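Local coordinates for DnaD-like replication protein (Streptococcus mutans UA159, PDB 2ZC2) that probably takes part in initiating DNA replication as a DnaD-like member of the DnaB/DnaD family, this chain being one helical part of the longer protein, at residues V40-R45 and R63-E68; V48-G51 and N56-Q59. One frame throughout, in Å; residues are numbered along the deposited sequence.

Contact 1 of 2, residues V40-R45 and R63-E68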
# COMPACT_ATOMS: atom_id res chain seq x y z
N VAL A 40 -4.42 -0.67 0.49
CA VAL A 40 -2.96 -0.65 0.58
C VAL A 40 -2.36 -2.06 0.44
O VAL A 40 -1.43 -2.31 -0.35
CB VAL A 40 -2.45 0.09 1.84
CG1 VAL A 40 -0.91 0.14 1.87
CG2 VAL A 40 -2.96 1.55 1.88
N ARG A 41 -2.89 -2.99 1.23
CA ARG A 41 -2.48 -4.36 1.17
C ARG A 41 -2.70 -4.96 -0.24
O ARG A 41 -1.84 -5.74 -0.72
CB ARG A 41 -3.24 -5.16 2.26
CG ARG A 41 -3.15 -6.71 2.16
CD ARG A 41 -3.84 -7.38 3.41
NE ARG A 41 -3.14 -7.03 4.66
CZ ARG A 41 -3.58 -6.22 5.62
NH1 ARG A 41 -4.76 -5.60 5.53
NH2 ARG A 41 -2.83 -6.04 6.70
N SER A 42 -3.80 -4.62 -0.91
CA SER A 42 -3.93 -5.17 -2.26
C SER A 42 -3.00 -4.53 -3.32
O SER A 42 -2.68 -5.18 -4.31
CB SER A 42 -5.34 -5.18 -2.73
OG SER A 42 -5.73 -3.89 -2.96
N ALA A 43 -2.49 -3.32 -3.05
CA ALA A 43 -1.41 -2.75 -3.89
C ALA A 43 -0.13 -3.52 -3.66
O ALA A 43 0.59 -3.83 -4.61
CB ALA A 43 -1.26 -1.28 -3.64
N LEU A 44 0.14 -3.87 -2.40
CA LEU A 44 1.27 -4.67 -2.05
C LEU A 44 1.13 -6.07 -2.74
O LEU A 44 2.08 -6.56 -3.33
CB LEU A 44 1.33 -4.88 -0.53
CG LEU A 44 2.42 -5.86 -0.03
CD1 LEU A 44 3.81 -5.29 -0.38
CD2 LEU A 44 2.37 -5.97 1.48
N ARG A 45 -0.03 -6.70 -2.59
CA ARG A 45 -0.32 -7.98 -3.27
C ARG A 45 0.02 -7.91 -4.73
O ARG A 45 0.64 -8.80 -5.25
CB ARG A 45 -1.81 -8.36 -3.14
CG ARG A 45 -2.13 -9.82 -3.70
CD ARG A 45 -3.59 -10.25 -3.44
NE ARG A 45 -4.39 -9.84 -4.60
CZ ARG A 45 -5.16 -10.63 -5.34
NH1 ARG A 45 -5.33 -11.93 -5.05
NH2 ARG A 45 -5.81 -10.11 -6.38
N ARG A 63 -1.31 5.25 -6.39
CA ARG A 63 -1.56 6.53 -7.10
C ARG A 63 -2.42 6.35 -8.32
O ARG A 63 -3.29 7.15 -8.57
CB ARG A 63 -0.25 7.23 -7.53
CG ARG A 63 0.38 7.96 -6.46
CD ARG A 63 1.42 8.94 -7.01
NE ARG A 63 2.34 8.24 -7.87
CZ ARG A 63 3.47 7.68 -7.44
NH1 ARG A 63 3.83 7.80 -6.18
NH2 ARG A 63 4.27 7.07 -8.32
N ASN A 64 -2.15 5.34 -9.11
CA ASN A 64 -3.05 5.07 -10.22
C ASN A 64 -4.49 4.85 -9.72
O ASN A 64 -5.41 5.44 -10.27
CB ASN A 64 -2.53 3.93 -11.09
CG ASN A 64 -3.57 3.46 -12.09
OD1 ASN A 64 -4.24 2.43 -11.87
ND2 ASN A 64 -3.74 4.23 -13.19
N TRP A 65 -4.68 4.07 -8.66
CA TRP A 65 -6.03 3.89 -8.06
C TRP A 65 -6.62 5.19 -7.52
O TRP A 65 -7.78 5.47 -7.76
CB TRP A 65 -6.05 2.81 -6.95
CG TRP A 65 -5.91 1.43 -7.46
CD1 TRP A 65 -6.15 1.01 -8.72
CD2 TRP A 65 -5.44 0.26 -6.72
NE1 TRP A 65 -5.85 -0.34 -8.84
CE2 TRP A 65 -5.44 -0.83 -7.63
CE3 TRP A 65 -5.01 0.04 -5.40
CZ2 TRP A 65 -5.05 -2.14 -7.24
CZ3 TRP A 65 -4.64 -1.23 -5.03
CH2 TRP A 65 -4.66 -2.31 -5.95
N ARG A 66 -5.84 6.00 -6.81
CA ARG A 66 -6.36 7.28 -6.34
C ARG A 66 -6.82 8.23 -7.46
O ARG A 66 -7.79 8.98 -7.26
CB ARG A 66 -5.34 7.99 -5.49
CG ARG A 66 -5.92 9.26 -4.87
CD ARG A 66 -4.86 10.23 -4.38
NE ARG A 66 -5.31 11.00 -3.21
CZ ARG A 66 -6.12 12.06 -3.23
NH1 ARG A 66 -6.62 12.54 -4.37
NH2 ARG A 66 -6.44 12.65 -2.07
N HIS A 67 -6.13 8.20 -8.60
CA HIS A 67 -6.45 9.03 -9.78
C HIS A 67 -7.85 8.75 -10.27
O HIS A 67 -8.51 9.64 -10.83
CB HIS A 67 -5.51 8.72 -10.98
CG HIS A 67 -4.18 9.42 -10.93
ND1 HIS A 67 -3.88 10.40 -10.02
CD2 HIS A 67 -3.08 9.29 -11.72
CE1 HIS A 67 -2.65 10.84 -10.23
NE2 HIS A 67 -2.14 10.18 -11.26
N GLU A 68 -8.24 7.49 -10.13
CA GLU A 68 -9.54 6.99 -10.56
C GLU A 68 -10.57 7.08 -9.42
O GLU A 68 -11.65 6.50 -9.51
CB GLU A 68 -9.42 5.55 -11.08
CG GLU A 68 -8.41 5.40 -12.20
CD GLU A 68 -7.87 3.97 -12.35
OE1 GLU A 68 -8.21 3.09 -11.51
OE2 GLU A 68 -7.08 3.73 -13.30
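Trp65, on helix 55-67, reaches across to helix 37-50 and sets the far end of its indole against Ser42 and Ala43, joining two helices of the all-helical DnaB/DnaD-family domain. Atoms CZ3 and CH2 of the six-membered ring make the closest approaches. CZ3 lies 3.7 Å from Ala43 CB, an apolar contact, and 3.6 Å from Ala43 N, which sits at the ring edge near its plane. The hydroxyl of Ser42 comes in obliquely, with OG 3.5 Å from Trp65 CZ3. No hydrogen bond crosses between 40-45 and 63-68; the contact buries 115 Å², summed over both sides. The closest CA atoms, those of Ala43 and Trp65, are 9.1 Å apart, and the long indole spans that gap: its CG stands beside the backbone N and anti to the carbonyl carbon (chi1 -71°). Further out, Ile61 and Leu62 of helix 55-67 also touch Ala43, while Ile70 in the following loop packs on Trp65. The polar end of Ser42 is engaged within its own helix: with chi1 at 71°, OG turns back to hydrogen-bond Leu39 O.

Contact 2 of 2, residues V48-G51 and N56-Q59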
# COMPACT_ATOMS: atom_id res chain seq x y z
N VAL A 48 3.73 -7.77 -5.43
CA VAL A 48 4.21 -9.14 -5.29
C VAL A 48 3.89 -9.99 -6.53
O VAL A 48 4.76 -10.73 -6.99
CB VAL A 48 3.63 -9.81 -4.01
CG1 VAL A 48 4.06 -11.31 -3.92
CG2 VAL A 48 4.11 -9.08 -2.74
N PHE A 49 2.65 -9.95 -7.00
CA PHE A 49 2.19 -10.83 -8.10
C PHE A 49 2.94 -10.47 -9.37
O PHE A 49 3.06 -11.29 -10.32
CB PHE A 49 0.68 -10.70 -8.35
CG PHE A 49 -0.19 -11.47 -7.37
CD1 PHE A 49 0.35 -12.13 -6.29
CD2 PHE A 49 -1.56 -11.48 -7.54
CE1 PHE A 49 -0.45 -12.82 -5.38
CE2 PHE A 49 -2.36 -12.19 -6.66
CZ PHE A 49 -1.78 -12.85 -5.57
N ASN A 50 3.41 -9.22 -9.43
CA ASN A 50 4.20 -8.76 -10.59
C ASN A 50 5.69 -9.00 -10.48
O ASN A 50 6.41 -8.82 -11.43
CB ASN A 50 3.91 -7.28 -10.85
CG ASN A 50 2.81 -7.10 -11.85
OD1 ASN A 50 2.64 -7.94 -12.78
ND2 ASN A 50 2.04 -6.02 -11.71
N GLY A 51 6.16 -9.43 -9.32
CA GLY A 51 7.57 -9.66 -9.09
C GLY A 51 8.30 -8.31 -8.95
O GLY A 51 9.50 -8.22 -9.17
N ASN A 56 8.40 2.14 -4.14
CA ASN A 56 7.89 3.07 -5.18
C ASN A 56 6.87 2.45 -6.10
O ASN A 56 5.86 3.07 -6.46
CB ASN A 56 9.06 3.62 -6.04
CG ASN A 56 10.04 4.49 -5.20
OD1 ASN A 56 9.84 4.69 -4.02
ND2 ASN A 56 11.07 5.01 -5.84
N TYR A 57 7.14 1.22 -6.52
CA TYR A 57 6.15 0.49 -7.34
C TYR A 57 4.80 0.31 -6.67
O TYR A 57 3.74 0.55 -7.27
CB TYR A 57 6.74 -0.86 -7.82
CG TYR A 57 5.94 -1.58 -8.89
CD1 TYR A 57 6.22 -1.43 -10.26
CD2 TYR A 57 4.91 -2.46 -8.54
CE1 TYR A 57 5.44 -2.15 -11.24
CE2 TYR A 57 4.16 -3.15 -9.49
CZ TYR A 57 4.40 -2.99 -10.83
OH TYR A 57 3.67 -3.74 -11.74
N ILE A 58 4.80 -0.11 -5.42
CA ILE A 58 3.56 -0.19 -4.62
C ILE A 58 2.84 1.16 -4.54
O ILE A 58 1.66 1.28 -4.80
CB ILE A 58 3.92 -0.70 -3.17
CG1 ILE A 58 4.49 -2.11 -3.25
CG2 ILE A 58 2.65 -0.67 -2.24
CD1 ILE A 58 5.35 -2.57 -2.04
N GLN A 59 3.58 2.21 -4.22
CA GLN A 59 2.98 3.56 -4.23
C GLN A 59 2.43 3.99 -5.58
O GLN A 59 1.44 4.64 -5.60
CB GLN A 59 3.95 4.66 -3.73
CG GLN A 59 4.42 4.37 -2.34
CD GLN A 59 3.22 4.34 -1.34
OE1 GLN A 59 3.12 3.44 -0.53
NE2 GLN A 59 2.34 5.34 -1.43
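The CA atoms of Asn50 and Tyr57 are the nearest pair across 48-51 and 56-59, yet they stand 10.0 Å apart, a separation bridged by two side chains that both leave their backbones toward the opposite segment. Tyr57 supplies most of the reach. Its CG is anti to the backbone N (chi1 -169°), and the phenol ring extends from helix 55-67 until its hydroxyl meets the amide of Asn50. The closest approach is 2.8 Å, between Asn50 ND2 and Tyr57 OH. The amide nitrogen arrives at the edge of the phenol ring, near the ring plane, and remains 3.9 Å from Tyr57 CZ. The two flat groups are turned almost perpendicular: amide and ring planes are 89° apart, and ND2 stays at the ring edge rather than over a face. The carbon part of Asn50 lies close to the same oxygen: CB is 3.7 Å from Tyr57 OH.

This is the turn between two consecutive helices, a helix-loop-helix connection in which helix 37-50 ends and helix 55-67 begins after a short loop. Gly51 closes the first helix in a Schellman motif. Its positive phi of 74°, a conformation that favours glycine, takes the chain out of the helix, and its N hydrogen-bonds Val48 O at 3.0 Å. Asn50 projects from the last turn of its helix, and Tyr57 from the first turn of the next. Ala47 and Lys52 also touch the Tyr57 side chain, placing the phenol along both the end of helix 37-50 and the connecting loop. Neighbouring Ile58 turns to the buried side instead, where it packs on Leu44, Ala47 and Phe10, the last from helix 5-14.

Both contacts join helix 37-50 to helix 55-67, and contact 2 is nested within the loop closed by contact 1; their centres are about 10 Å apart. Contact 1 is partly buried, its centre about 6 Å from that of the chain, and includes the buried Ala43. Contact 2 lies at the surface, its centre about 9 Å from that of the chain, near the turn between the helices. Their chemistry differs with place: the end of an indole against an alanine methyl and a serine hydroxyl in the first, an amide beside a phenol hydroxyl in the second, which buries less, 80 Å². Direct packing connects them, since Leu44 CD1 lies 3.5 Å from Ile58 CD1.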